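Local coordinates for putative bacterial transcription regulation protein (Staphylococcus aureus, PDB 3LUR) that probably binds a small effector molecule as part of bacterial transcription regulation, at residues 11-17 and 87-93; 92-97 and 130-135; 113-118 and 151-155. All coordinates share one frame; numbering follows the deposited sequence.

Contact 1: residues 11-17 and 87-93; sequences SLTLVGI and YDVITLA
Leu12, Leu14 and Gly16 pair with Leu92, Ile90 and Asp88 through three antiparallel hydrogen-bonded pairs. Each pair gives two N-H to C=O bonds, as from Leu92 N to Leu12 O (2.8 Å) and from Leu14 N to Ile90 O (2.8 Å). Thr13 with Thr91 and Val15 with Val89 form the non-hydrogen-bonded pairs between them. On the Leu12 and Leu14 face, Leu14 CD1 lies 3.9 Å from Leu92 CB. On the other face, the methyl Thr13 CG2 rests 3.6 Å from Val89 CG1. Both methyls lie anti to their backbone N (chi1 of Val89 177°), placing them where the side chains slant across each other. Tyr87 CB lies 3.7 Å from Val15 CG1, and the two side chains cross at about a right angle. Ile17 CG1 meets the ring at its edge, in plane, with Tyr87 CD1 3.6 Å away. The phenol OH is held by Asp46. Ser11 OG bonds to Ser94 N just beyond the pairing. Strands 5-21 and 88-103 end the strand order of the antiparallel six-stranded sheet, and this pairing closes it into a barrel. Strand 70-77 bonds to the other edge of strand 5-21, helix 43-50 packs on Val15 and Tyr87, and strand 58-64 meets Leu14.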
ATOM      1  N   SER A  11      14.922   4.936  -0.974  1.00 10.49           N
ATOM      2  CA  SER A  11      14.290   4.751   0.313  1.00 11.24           C
ATOM      3  C   SER A  11      13.374   5.935   0.537  1.00 12.03           C
ATOM      4  O   SER A  11      13.722   7.070   0.226  1.00 12.24           O
ATOM      5  CB  SER A  11      15.300   4.626   1.442  1.00 11.38           C
ATOM      6  OG  SER A  11      16.060   3.435   1.282  1.00 11.24           O
ATOM      7  N   LEU A  12      12.202   5.678   1.075  1.00 12.41           N
ATOM      8  CA  LEU A  12      11.239   6.748   1.280  1.00 12.96           C
ATOM      9  C   LEU A  12      10.806   6.830   2.722  1.00 13.35           C
ATOM     10  O   LEU A  12      10.865   5.848   3.447  1.00 14.45           O
ATOM     11  CB  LEU A  12      10.019   6.514   0.399  1.00 12.64           C
ATOM     12  CG  LEU A  12      10.253   6.521  -1.110  1.00 12.66           C
ATOM     13  CD1 LEU A  12       9.000   6.089  -1.799  1.00 12.42           C
ATOM     14  CD2 LEU A  12      10.723   7.869  -1.639  1.00 14.72           C
ATOM     15  N   THR A  13      10.429   8.029   3.145  1.00 13.88           N
ATOM     16  CA  THR A  13       9.896   8.222   4.468  1.00 13.61           C
ATOM     17  C   THR A  13       8.371   8.215   4.339  1.00 13.30           C
ATOM     18  O   THR A  13       7.797   9.023   3.598  1.00 12.63           O
ATOM     19  CB  THR A  13      10.341   9.536   5.071  1.00 13.43           C
ATOM     20  OG1 THR A  13      11.750   9.503   5.283  1.00 14.86           O
ATOM     21  CG2 THR A  13       9.654   9.769   6.398  1.00 13.83           C
ATOM     22  N   LEU A  14       7.726   7.285   5.037  1.00 12.70           N
ATOM     23  CA  LEU A  14       6.258   7.181   4.992  1.00 12.59           C
ATOM     24  C   LEU A  14       5.676   7.640   6.322  1.00 12.06           C
ATOM     25  O   LEU A  14       6.178   7.278   7.388  1.00 12.74           O
ATOM     26  CB  LEU A  14       5.850   5.754   4.693  1.00 12.88           C
ATOM     27  CG  LEU A  14       6.356   5.179   3.387  1.00 13.97           C
ATOM     28  CD1 LEU A  14       5.746   3.805   3.152  1.00 14.72           C
ATOM     29  CD2 LEU A  14       6.006   6.086   2.204  1.00 15.51           C
ATOM     30  N   VAL A  15       4.678   8.517   6.248  1.00 11.09           N
ATOM     31  CA  VAL A  15       4.050   9.112   7.400  1.00  9.65           C
ATOM     32  C   VAL A  15       2.604   8.634   7.380  1.00  9.28           C
ATOM     33  O   VAL A  15       1.898   8.783   6.377  1.00  7.97           O
ATOM     34  CB  VAL A  15       4.039  10.663   7.323  1.00 10.42           C
ATOM     35  CG1 VAL A  15       3.456  11.268   8.593  1.00  8.99           C
ATOM     36  CG2 VAL A  15       5.471  11.249   7.077  1.00  8.75           C
ATOM     37  N   GLY A  16       2.149   8.077   8.475  1.00  9.32           N
ATOM     38  CA  GLY A  16       0.792   7.582   8.508  1.00  9.57           C
ATOM     39  C   GLY A  16       0.393   6.883   9.780  1.00  9.27           C
ATOM     40  O   GLY A  16       0.978   7.113  10.853  1.00  9.75           O
ATOM     41  N   ILE A  17      -0.610   6.018   9.649  1.00  9.22           N
ATOM     42  CA  ILE A  17      -1.183   5.301  10.770  1.00  9.23           C
ATOM     43  C   ILE A  17      -1.260   3.834  10.425  1.00  9.68           C
ATOM     44  O   ILE A  17      -1.702   3.471   9.336  1.00  9.05           O
ATOM     45  CB  ILE A  17      -2.610   5.817  11.110  1.00  9.64           C
ATOM     46  CG1 ILE A  17      -2.582   7.306  11.455  1.00 12.05           C
ATOM     47  CG2 ILE A  17      -3.168   5.065  12.295  1.00  9.12           C
ATOM     48  CD1 ILE A  17      -1.782   7.602  12.762  1.00 12.73           C
ATOM     49  N   TYR A  87       2.280  10.861  14.015  1.00 16.89           N
ATOM     50  CA  TYR A  87       2.001   9.702  13.215  1.00 15.85           C
ATOM     51  C   TYR A  87       3.158   8.749  13.330  1.00 15.73           C
ATOM     52  O   TYR A  87       4.155   9.065  13.949  1.00 14.75           O
ATOM     53  CB  TYR A  87       1.895  10.114  11.750  1.00 15.30           C
ATOM     54  CG  TYR A  87       0.693  10.933  11.464  1.00 15.13           C
ATOM     55  CD1 TYR A  87      -0.540  10.321  11.322  1.00 16.75           C
ATOM     56  CD2 TYR A  87       0.774  12.308  11.302  1.00 16.89           C
ATOM     57  CE1 TYR A  87      -1.659  11.032  11.065  1.00 17.95           C
ATOM     58  CE2 TYR A  87      -0.353  13.043  11.038  1.00 16.80           C
ATOM     59  CZ  TYR A  87      -1.574  12.389  10.923  1.00 18.50           C
ATOM     60  OH  TYR A  87      -2.730  13.055  10.645  1.00 19.74           O
ATOM     61  N   ASP A  88       3.000   7.571  12.742  1.00 15.59           N
ATOM     62  CA  ASP A  88       4.123   6.656  12.564  1.00 16.88           C
ATOM     63  C   ASP A  88       4.913   7.259  11.435  1.00 17.18           C
ATOM     64  O   ASP A  88       4.321   7.775  10.486  1.00 17.23           O
ATOM     65  CB  ASP A  88       3.672   5.253  12.196  1.00 16.45           C
ATOM     66  CG  ASP A  88       3.480   4.361  13.397  1.00 18.33           C
ATOM     67  OD1 ASP A  88       3.409   4.874  14.536  1.00 18.35           O
ATOM     68  OD2 ASP A  88       3.421   3.112  13.201  1.00 20.44           O
ATOM     69  N   VAL A  89       6.240   7.275  11.567  1.00 17.97           N
ATOM     70  CA  VAL A  89       7.115   7.860  10.539  1.00 18.36           C
ATOM     71  C   VAL A  89       8.205   6.865  10.292  1.00 18.61           C
ATOM     72  O   VAL A  89       9.123   6.765  11.099  1.00 19.33           O
ATOM     73  CB  VAL A  89       7.723   9.188  10.987  1.00 18.82           C
ATOM     74  CG1 VAL A  89       8.687   9.729   9.916  1.00 19.38           C
ATOM     75  CG2 VAL A  89       6.639  10.188  11.263  1.00 18.36           C
ATOM     76  N   ILE A  90       8.084   6.080   9.216  1.00 18.35           N
ATOM     77  CA  ILE A  90       9.053   5.004   8.948  1.00 18.50           C
ATOM     78  C   ILE A  90       9.747   5.092   7.600  1.00 17.63           C
ATOM     79  O   ILE A  90       9.361   5.877   6.747  1.00 17.98           O
ATOM     80  CB  ILE A  90       8.383   3.622   9.068  1.00 18.56           C
ATOM     81  CG1 ILE A  90       7.464   3.363   7.884  1.00 20.23           C
ATOM     82  CG2 ILE A  90       7.648   3.544  10.456  1.00 19.08           C
ATOM     83  CD1 ILE A  90       7.014   1.964   7.750  1.00 21.30           C
ATOM     84  N   THR A  91      10.799   4.291   7.439  1.00 16.49           N
ATOM     85  CA  THR A  91      11.522   4.223   6.188  1.00 15.56           C
ATOM     86  C   THR A  91      11.163   2.972   5.446  1.00 14.95           C
ATOM     87  O   THR A  91      11.338   1.859   5.953  1.00 15.44           O
ATOM     88  CB  THR A  91      13.049   4.204   6.390  1.00 15.33           C
ATOM     89  OG1 THR A  91      13.444   5.387   7.061  1.00 14.95           O
ATOM     90  CG2 THR A  91      13.750   4.146   5.051  1.00 16.11           C
ATOM     91  N   LEU A  92      10.670   3.152   4.233  1.00 14.37           N
ATOM     92  CA  LEU A  92      10.436   2.056   3.332  1.00 14.36           C
ATOM     93  C   LEU A  92      11.732   1.964   2.529  1.00 13.99           C
ATOM     94  O   LEU A  92      12.040   2.857   1.739  1.00 14.53           O
ATOM     95  CB  LEU A  92       9.248   2.332   2.435  1.00 14.19           C
ATOM     96  CG  LEU A  92       8.947   1.278   1.371  1.00 15.08           C
ATOM     97  CD1 LEU A  92       8.449   0.008   2.054  1.00 16.76           C
ATOM     98  CD2 LEU A  92       7.949   1.786   0.369  1.00 16.01           C
ATOM     99  N   ALA A  93      12.490   0.896   2.754  1.00 12.95           N
ATOM    100  CA  ALA A  93      13.800   0.728   2.142  1.00 12.53           C
ATOM    101  C   ALA A  93      13.707   0.603   0.643  1.00 11.65           C
ATOM    102  O   ALA A  93      12.804  -0.028   0.138  1.00 10.72           O
ATOM    103  CB  ALA A  93      14.508  -0.508   2.725  1.00 12.64           C
TER

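Contact 2: residues 92-97 and 130-135; sequences LASSKY and KSAPFF
Tyr97 turns the face of its ring to the edge of the Phe135 ring in an offset edge-to-face pair. The ring centroids of Tyr97 and Phe135 are 5.6 Å apart and the planes stand at 68°. Phe135 CE1 does the touching, 3.8 Å from Tyr97 CE2. A Phe135 chi1 of 60° swings the ring so that CE1 faces Tyr97. Phe135 CE1 also lies 4.0 Å from Leu92 CD2. The other branch, Leu92 CD1, packs 3.9 Å from Pro133 CB, and the two side chains run past one another head to tail. A water joins the polar ends: it bonds to Tyr97 OH and donates to Pro133 O. The segments lie on strand 88-103 and on the loop leading into strand 134-138, with that strand's first residues, in the antiparallel six-stranded barrel. Strand 149-156 lies between those strands in the sheet order, so side chains and water make this contact, without direct backbone pairing. Trp153 of that middle strand stacks on Phe135 and meets Tyr97 edge-to-face. At the other end, in the conformer given here, Lys130 NZ donates to Ser95 OG at 2.9 Å. The lysine chain then bends at chi3 (47°) to bring NZ there. Ser95 OG in turn donates to Lys96 O (2.7 Å), which fixes the hydroxyl's rotation. A second water accepts from Lys96 N and, in that conformer, from Lys130 NZ.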
ATOM      1  N   LEU A  92      10.670   3.152   4.233  1.00 14.37           N
ATOM      2  CA  LEU A  92      10.436   2.056   3.332  1.00 14.36           C
ATOM      3  C   LEU A  92      11.732   1.964   2.529  1.00 13.99           C
ATOM      4  O   LEU A  92      12.040   2.857   1.739  1.00 14.53           O
ATOM      5  CB  LEU A  92       9.248   2.332   2.435  1.00 14.19           C
ATOM      6  CG  LEU A  92       8.947   1.278   1.371  1.00 15.08           C
ATOM      7  CD1 LEU A  92       8.449   0.008   2.054  1.00 16.76           C
ATOM      8  CD2 LEU A  92       7.949   1.786   0.369  1.00 16.01           C
ATOM      9  N   ALA A  93      12.490   0.896   2.754  1.00 12.95           N
ATOM     10  CA  ALA A  93      13.800   0.728   2.142  1.00 12.53           C
ATOM     11  C   ALA A  93      13.707   0.603   0.643  1.00 11.65           C
ATOM     12  O   ALA A  93      12.804  -0.028   0.138  1.00 10.72           O
ATOM     13  CB  ALA A  93      14.508  -0.508   2.725  1.00 12.64           C
ATOM     14  N   SER A  94      14.727   1.116  -0.050  1.00 11.30           N
ATOM     15  CA  SER A  94      14.769   1.091  -1.514  1.00 11.75           C
ATOM     16  C   SER A  94      14.604  -0.305  -2.064  1.00 11.72           C
ATOM     17  O   SER A  94      15.177  -1.271  -1.532  1.00 11.94           O
ATOM     18  CB  SER A  94      16.093   1.637  -2.043  1.00 11.20           C
ATOM     19  OG  SER A  94      17.165   0.831  -1.640  1.00 14.99           O
ATOM     20  N   SER A  95      13.914  -0.392  -3.181  1.00 11.08           N
ATOM     21  CA  SER A  95      13.674  -1.674  -3.809  1.00 10.95           C
ATOM     22  C   SER A  95      13.218  -1.501  -5.220  1.00 10.59           C
ATOM     23  O   SER A  95      12.706  -0.422  -5.607  1.00 10.67           O
ATOM     24  CB  SER A  95      12.586  -2.444  -3.043  1.00 10.83           C
ATOM     25  OG  SER A  95      12.422  -3.744  -3.577  1.00 10.40           O
ATOM     26  N   LYS A  96      13.409  -2.555  -5.988  1.00 10.86           N
ATOM     27  CA  LYS A  96      12.756  -2.696  -7.273  1.00 11.42           C
ATOM     28  C   LYS A  96      11.384  -3.302  -6.991  1.00 11.19           C
ATOM     29  O   LYS A  96      11.170  -3.974  -5.954  1.00 10.99           O
ATOM     30  CB  LYS A  96      13.547  -3.583  -8.230  1.00 11.89           C
ATOM     31  CG  LYS A  96      14.835  -2.966  -8.768  1.00 15.68           C
ATOM     32  CD  LYS A  96      15.492  -3.932  -9.766  1.00 18.76           C
ATOM     33  CE  LYS A  96      16.739  -3.332 -10.409  1.00 20.27           C
ATOM     34  NZ  LYS A  96      17.429  -4.325 -11.283  1.00 21.27           N
ATOM     35  N   TYR A  97      10.454  -3.054  -7.903  1.00 10.80           N
ATOM     36  CA  TYR A  97       9.091  -3.492  -7.753  1.00 10.87           C
ATOM     37  C   TYR A  97       8.514  -3.947  -9.064  1.00 11.17           C
ATOM     38  O   TYR A  97       8.936  -3.489 -10.136  1.00 11.37           O
ATOM     39  CB  TYR A  97       8.188  -2.323  -7.282  1.00 11.04           C
ATOM     40  CG  TYR A  97       8.452  -1.815  -5.879  1.00  9.82           C
ATOM     41  CD1 TYR A  97       9.425  -0.866  -5.629  1.00 10.03           C
ATOM     42  CD2 TYR A  97       7.727  -2.296  -4.820  1.00 10.11           C
ATOM     43  CE1 TYR A  97       9.664  -0.418  -4.321  1.00  9.62           C
ATOM     44  CE2 TYR A  97       7.932  -1.866  -3.552  1.00  9.91           C
ATOM     45  CZ  TYR A  97       8.892  -0.937  -3.288  1.00  9.92           C
ATOM     46  OH  TYR A  97       9.052  -0.569  -1.999  1.00 13.17           O
ATOM     47  N   LYS A 130      10.634 -10.309  -2.839  1.00 12.19           N
ATOM     48  CA  LYS A 130      11.262  -9.989  -1.591  0.50 12.98           C
ATOM     49  C   LYS A 130      10.213  -9.973  -0.497  1.00 13.50           C
ATOM     50  O   LYS A 130       9.018  -9.657  -0.763  1.00 14.20           O
ATOM     51  CB  LYS A 130      11.945  -8.628  -1.705  0.50 13.30           C
ATOM     52  CG  LYS A 130      12.520  -8.102  -0.421  0.50 14.20           C
ATOM     53  CD  LYS A 130      13.640  -7.156  -0.708  0.50 15.64           C
ATOM     54  CE  LYS A 130      13.276  -6.162  -1.759  0.50 15.45           C
ATOM     55  NZ  LYS A 130      14.415  -5.226  -2.102  0.50 15.18           N
ATOM     56  N   SER A 131      10.641 -10.342   0.706  1.00 14.41           N
ATOM     57  CA  SER A 131       9.822 -10.285   1.904  0.50 14.91           C
ATOM     58  C   SER A 131      10.024  -8.900   2.469  1.00 15.39           C
ATOM     59  O   SER A 131      10.938  -8.699   3.317  1.00 17.67           O
ATOM     60  CB  SER A 131      10.303 -11.304   2.951  0.50 14.58           C
ATOM     61  OG  SER A 131      10.211 -12.618   2.471  0.50 13.47           O
ATOM     62  N   ALA A 132       9.255  -7.950   1.984  1.00 14.56           N
ATOM     63  CA  ALA A 132       9.321  -6.594   2.413  1.00 13.72           C
ATOM     64  C   ALA A 132       7.920  -6.075   2.256  1.00 13.13           C
ATOM     65  O   ALA A 132       7.062  -6.740   1.625  1.00 12.52           O
ATOM     66  CB  ALA A 132      10.272  -5.794   1.521  1.00 13.58           C
ATOM     67  N   PRO A 133       7.680  -4.866   2.756  1.00 12.51           N
ATOM     68  CA  PRO A 133       6.334  -4.326   2.591  1.00 11.88           C
ATOM     69  C   PRO A 133       5.941  -4.125   1.132  1.00 11.86           C
ATOM     70  O   PRO A 133       6.791  -3.900   0.284  1.00 10.55           O
ATOM     71  CB  PRO A 133       6.400  -3.002   3.359  1.00 12.28           C
ATOM     72  CG  PRO A 133       7.454  -3.199   4.364  1.00 13.53           C
ATOM     73  CD  PRO A 133       8.496  -4.023   3.646  1.00 12.74           C
ATOM     74  N   PHE A 134       4.642  -4.251   0.849  1.00 11.67           N
ATOM     75  CA  PHE A 134       4.119  -4.030  -0.479  1.00 11.95           C
ATOM     76  C   PHE A 134       2.929  -3.082  -0.339  1.00 12.14           C
ATOM     77  O   PHE A 134       2.372  -2.964   0.737  1.00 12.36           O
ATOM     78  CB  PHE A 134       3.735  -5.354  -1.163  1.00 11.85           C
ATOM     79  CG  PHE A 134       2.768  -6.207  -0.386  1.00 12.84           C
ATOM     80  CD1 PHE A 134       3.223  -7.073   0.622  1.00 13.42           C
ATOM     81  CD2 PHE A 134       1.403  -6.188  -0.697  1.00 12.98           C
ATOM     82  CE1 PHE A 134       2.326  -7.896   1.327  1.00 13.83           C
ATOM     83  CE2 PHE A 134       0.496  -7.005   0.017  1.00 14.33           C
ATOM     84  CZ  PHE A 134       0.963  -7.846   1.031  1.00 13.85           C
ATOM     85  N   PHE A 135       2.566  -2.387  -1.398  1.00 11.73           N
ATOM     86  CA  PHE A 135       1.521  -1.381  -1.237  1.00 11.88           C
ATOM     87  C   PHE A 135       0.578  -1.185  -2.393  1.00 11.83           C
ATOM     88  O   PHE A 135       0.894  -1.474  -3.544  1.00 11.79           O
ATOM     89  CB  PHE A 135       2.144  -0.028  -0.802  1.00 11.90           C
ATOM     90  CG  PHE A 135       3.153   0.560  -1.767  1.00 11.73           C
ATOM     91  CD1 PHE A 135       4.499   0.252  -1.660  1.00 11.91           C
ATOM     92  CD2 PHE A 135       2.753   1.478  -2.746  1.00 11.48           C
ATOM     93  CE1 PHE A 135       5.426   0.813  -2.513  1.00 13.17           C
ATOM     94  CE2 PHE A 135       3.678   2.061  -3.594  1.00 14.18           C
ATOM     95  CZ  PHE A 135       5.017   1.716  -3.496  1.00 12.08           C
TER
HETATM   96  O   HOH W   1      15.201  -4.665  -5.065  1.00 10.85           O
HETATM   97  O   HOH W   2       9.183  -2.790  -0.157  1.00 13.12           O

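Contact 3: residues 113-118 and 151-155; sequences KMEEVH and EIWMP. With EDO (1,2-ethanediol), chain G.
Helix 113-118 runs over strand 151-155 at 27° between their N-to-C directions, with the axes 10.2 Å apart at closest approach. Ile152 and Met154 point toward the helix; both methionines here are selenomethionines. Ile152 CG2 lies against the end of Met114, 3.7 Å from its CE. The chain of Met114 starts with CG anti to the backbone N (chi1 -178°) and then bends twice, which carries SE and CE across the isoleucine at a slant. Ile152 CD1 reaches the aliphatic root of Lys113, 3.8 Å from Lys113 CG. This is helix-on-sheet packing on the outside of the barrel: helix 108-124 covers strand 149-156, while Trp153 points away from the helix. Met154 has two conformers, and its contacts are those of the one given. Val117 and Met154 meet end on, with Val117 CG1 3.6 Å from Met154 CG. The selenium atoms Met114 SE and Met154 SE stand 4.1 Å apart. Met154 CE comes within 4.0 Å of His118 CE1. The His118 ring also meets Phe134 of strand 134-138 at about a right angle. At the edge of the imidazole and in its plane, His118 ND1 shares a 2.7 Å hydrogen bond with O2 of a 1,2-ethanediol, probably from the crystallisation liquor.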
ATOM      1  N   LYS A 113      -7.649  -8.161  -7.170  1.00 12.07           N
ATOM      2  CA  LYS A 113      -6.382  -8.105  -7.876  1.00 11.89           C
ATOM      3  C   LYS A 113      -5.226  -8.515  -6.991  1.00 12.17           C
ATOM      4  O   LYS A 113      -4.292  -9.162  -7.452  1.00 12.02           O
ATOM      5  CB  LYS A 113      -6.120  -6.707  -8.427  1.00 12.22           C
ATOM      6  CG  LYS A 113      -4.883  -6.626  -9.347  1.00 11.79           C
ATOM      7  CD  LYS A 113      -5.076  -7.396 -10.648  1.00 14.96           C
ATOM      8  CE  LYS A 113      -3.859  -7.255 -11.536  1.00 16.55           C
ATOM      9  NZ  LYS A 113      -4.129  -7.576 -12.930  1.00 16.04           N
HETATM   10  N   MSE A 114      -5.286  -8.149  -5.714  1.00 12.61           N
HETATM   11  CA  MSE A 114      -4.219  -8.485  -4.803  1.00 13.01           C
HETATM   12  C   MSE A 114      -4.147 -10.019  -4.672  1.00 12.97           C
HETATM   13  O   MSE A 114      -3.058 -10.611  -4.669  1.00 12.21           O
HETATM   14  CB  MSE A 114      -4.431  -7.807  -3.445  1.00 13.64           C
HETATM   15  CG  MSE A 114      -3.300  -8.100  -2.473  1.00 13.97           C
HETATM   16 SE   MSE A 114      -1.591  -7.360  -3.093  0.75 13.37          SE
HETATM   17  CE  MSE A 114      -1.906  -5.534  -2.577  1.00 13.53           C
ATOM     18  N   GLU A 115      -5.295 -10.668  -4.594  1.00 12.55           N
ATOM     19  CA  GLU A 115      -5.315 -12.122  -4.553  1.00 12.79           C
ATOM     20  C   GLU A 115      -4.684 -12.720  -5.835  1.00 12.42           C
ATOM     21  O   GLU A 115      -3.916 -13.691  -5.760  1.00 12.39           O
ATOM     22  CB  GLU A 115      -6.722 -12.633  -4.389  1.00 13.29           C
ATOM     23  CG  GLU A 115      -6.794 -14.139  -4.366  1.00 15.25           C
ATOM     24  N   GLU A 116      -5.006 -12.144  -6.995  1.00 11.12           N
ATOM     25  CA  GLU A 116      -4.431 -12.624  -8.266  1.00 10.76           C
ATOM     26  C   GLU A 116      -2.910 -12.427  -8.228  1.00 10.53           C
ATOM     27  O   GLU A 116      -2.158 -13.320  -8.623  1.00  9.86           O
ATOM     28  CB  GLU A 116      -4.977 -11.870  -9.476  1.00 11.08           C
ATOM     29  CG  GLU A 116      -6.497 -11.869  -9.635  1.00 12.93           C
ATOM     30  CD  GLU A 116      -7.072 -13.209 -10.004  1.00 13.82           C
ATOM     31  OE1 GLU A 116      -6.359 -14.230  -9.960  1.00 14.78           O
ATOM     32  OE2 GLU A 116      -8.255 -13.251 -10.385  1.00 16.75           O
ATOM     33  N   VAL A 117      -2.473 -11.263  -7.745  1.00 10.49           N
ATOM     34  CA  VAL A 117      -1.028 -10.962  -7.648  1.00 10.60           C
ATOM     35  C   VAL A 117      -0.301 -11.967  -6.758  1.00 10.89           C
ATOM     36  O   VAL A 117       0.727 -12.488  -7.144  1.00 10.49           O
ATOM     37  CB  VAL A 117      -0.769  -9.540  -7.132  1.00 11.06           C
ATOM     38  CG1 VAL A 117       0.691  -9.372  -6.810  1.00 11.09           C
ATOM     39  CG2 VAL A 117      -1.205  -8.543  -8.150  1.00 12.07           C
ATOM     40  N   HIS A 118      -0.822 -12.231  -5.563  1.00 11.16           N
ATOM     41  CA  HIS A 118      -0.198 -13.257  -4.692  1.00 12.48           C
ATOM     42  C   HIS A 118      -0.119 -14.594  -5.400  1.00 11.25           C
ATOM     43  O   HIS A 118       0.908 -15.248  -5.354  1.00 11.40           O
ATOM     44  CB  HIS A 118      -0.927 -13.429  -3.351  1.00 13.28           C
ATOM     45  CG  HIS A 118      -0.752 -12.270  -2.410  1.00 16.49           C
ATOM     46  ND1 HIS A 118       0.486 -11.743  -2.095  1.00 19.05           N
ATOM     47  CD2 HIS A 118      -1.656 -11.571  -1.677  1.00 19.63           C
ATOM     48  CE1 HIS A 118       0.328 -10.741  -1.244  1.00 19.81           C
ATOM     49  NE2 HIS A 118      -0.962 -10.619  -0.974  1.00 18.89           N
ATOM     50  N   GLU A 151      -2.747   1.142  -8.240  1.00 11.19           N
ATOM     51  CA  GLU A 151      -1.499   0.441  -8.500  1.00 12.01           C
ATOM     52  C   GLU A 151      -1.149  -0.438  -7.347  1.00 11.86           C
ATOM     53  O   GLU A 151      -1.324  -0.068  -6.189  1.00 12.16           O
ATOM     54  CB  GLU A 151      -0.357   1.408  -8.769  1.00 12.30           C
ATOM     55  CG  GLU A 151      -0.498   2.168 -10.043  1.00 13.71           C
ATOM     56  CD  GLU A 151       0.692   3.072 -10.330  1.00 15.45           C
ATOM     57  OE1 GLU A 151       1.491   3.352  -9.412  1.00 11.51           O
ATOM     58  OE2 GLU A 151       0.776   3.558 -11.479  1.00 17.18           O
ATOM     59  N   ILE A 152      -0.608  -1.605  -7.655  1.00 11.77           N
ATOM     60  CA  ILE A 152      -0.159  -2.534  -6.626  1.00 11.55           C
ATOM     61  C   ILE A 152       1.354  -2.723  -6.853  1.00 11.50           C
ATOM     62  O   ILE A 152       1.786  -3.190  -7.917  1.00 11.99           O
ATOM     63  CB  ILE A 152      -0.904  -3.884  -6.689  1.00 11.67           C
ATOM     64  CG1 ILE A 152      -2.339  -3.717  -6.181  1.00 12.36           C
ATOM     65  CG2 ILE A 152      -0.166  -4.963  -5.835  1.00 10.67           C
ATOM     66  CD1 ILE A 152      -3.256  -4.935  -6.420  1.00 13.96           C
ATOM     67  N   TRP A 153       2.131  -2.384  -5.845  1.00 11.28           N
ATOM     68  CA  TRP A 153       3.588  -2.405  -5.934  1.00 10.86           C
ATOM     69  C   TRP A 153       4.111  -3.524  -5.077  1.00 10.97           C
ATOM     70  O   TRP A 153       4.025  -3.457  -3.851  1.00 11.31           O
ATOM     71  CB  TRP A 153       4.143  -1.087  -5.420  1.00 10.53           C
ATOM     72  CG  TRP A 153       3.888   0.096  -6.264  1.00 10.86           C
ATOM     73  CD1 TRP A 153       2.681   0.667  -6.556  1.00 10.63           C
ATOM     74  CD2 TRP A 153       4.881   0.930  -6.861  1.00  9.56           C
ATOM     75  NE1 TRP A 153       2.860   1.776  -7.349  1.00 11.12           N
ATOM     76  CE2 TRP A 153       4.203   1.975  -7.534  1.00 11.34           C
ATOM     77  CE3 TRP A 153       6.266   0.888  -6.905  1.00 10.64           C
ATOM     78  CZ2 TRP A 153       4.883   2.967  -8.263  1.00 11.31           C
ATOM     79  CZ3 TRP A 153       6.947   1.884  -7.606  1.00  9.85           C
ATOM     80  CH2 TRP A 153       6.245   2.912  -8.273  1.00 11.18           C
HETATM   81  N   MSE A 154       4.733  -4.502  -5.721  1.00 10.63           N
HETATM   82  CA  MSE A 154       5.256  -5.677  -5.054  0.75 10.42           C
HETATM   83  C   MSE A 154       6.778  -5.682  -5.195  1.00 10.52           C
HETATM   84  O   MSE A 154       7.300  -5.678  -6.316  1.00 10.59           O
HETATM   85  CB  MSE A 154       4.707  -6.953  -5.712  0.75  9.81           C
HETATM   86  CG  MSE A 154       3.237  -6.982  -5.831  0.75  9.25           C
HETATM   87 SE   MSE A 154       2.325  -6.956  -4.089  0.56  8.18          SE
HETATM   88  CE  MSE A 154       2.949  -8.575  -3.329  0.75  8.46           C
ATOM     89  N   PRO A 155       7.492  -5.718  -4.062  1.00 10.64           N
ATOM     90  CA  PRO A 155       8.959  -5.657  -4.092  1.00 10.36           C
ATOM     91  C   PRO A 155       9.620  -6.921  -4.615  1.00 10.67           C
ATOM     92  O   PRO A 155       9.154  -8.046  -4.349  1.00 10.10           O
ATOM     93  CB  PRO A 155       9.316  -5.417  -2.636  1.00 10.50           C
ATOM     94  CG  PRO A 155       8.235  -6.022  -1.888  1.00 10.94           C
ATOM     95  CD  PRO A 155       6.992  -5.803  -2.678  1.00 10.90           C
TER
HETATM   96  C1  EDO G 161       2.616 -15.038  -1.311  1.00 43.19           C
HETATM   97  O1  EDO G 161       1.444 -14.441  -0.740  1.00 45.09           O
HETATM   98  C2  EDO G 161       2.916 -14.374  -2.649  1.00 42.19           C
HETATM   99  O2  EDO G 161       2.893 -12.934  -2.540  1.00 40.09           O

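From the N terminus, contact 1 closes first. It brings residues 87-93 back beside 11-17 after a loop of 69 residues that holds helices 24-41 and 43-50 and strands 58-64 and 70-77. This joins strands 5-21 and 88-103 of the barrel. Contact 2 follows in series and shares Leu92 and Ala93 with it. Its loop contains helix 108-124 and leads to strand 134-138. Contact 3 opens within that loop and closes beyond it, on strand 149-156, so contacts 2 and 3 cross. They meet where Phe135 and Trp153 pair by their backbones. Contacts 1 and 3 lie on opposite sides of the chain's centre and do not touch.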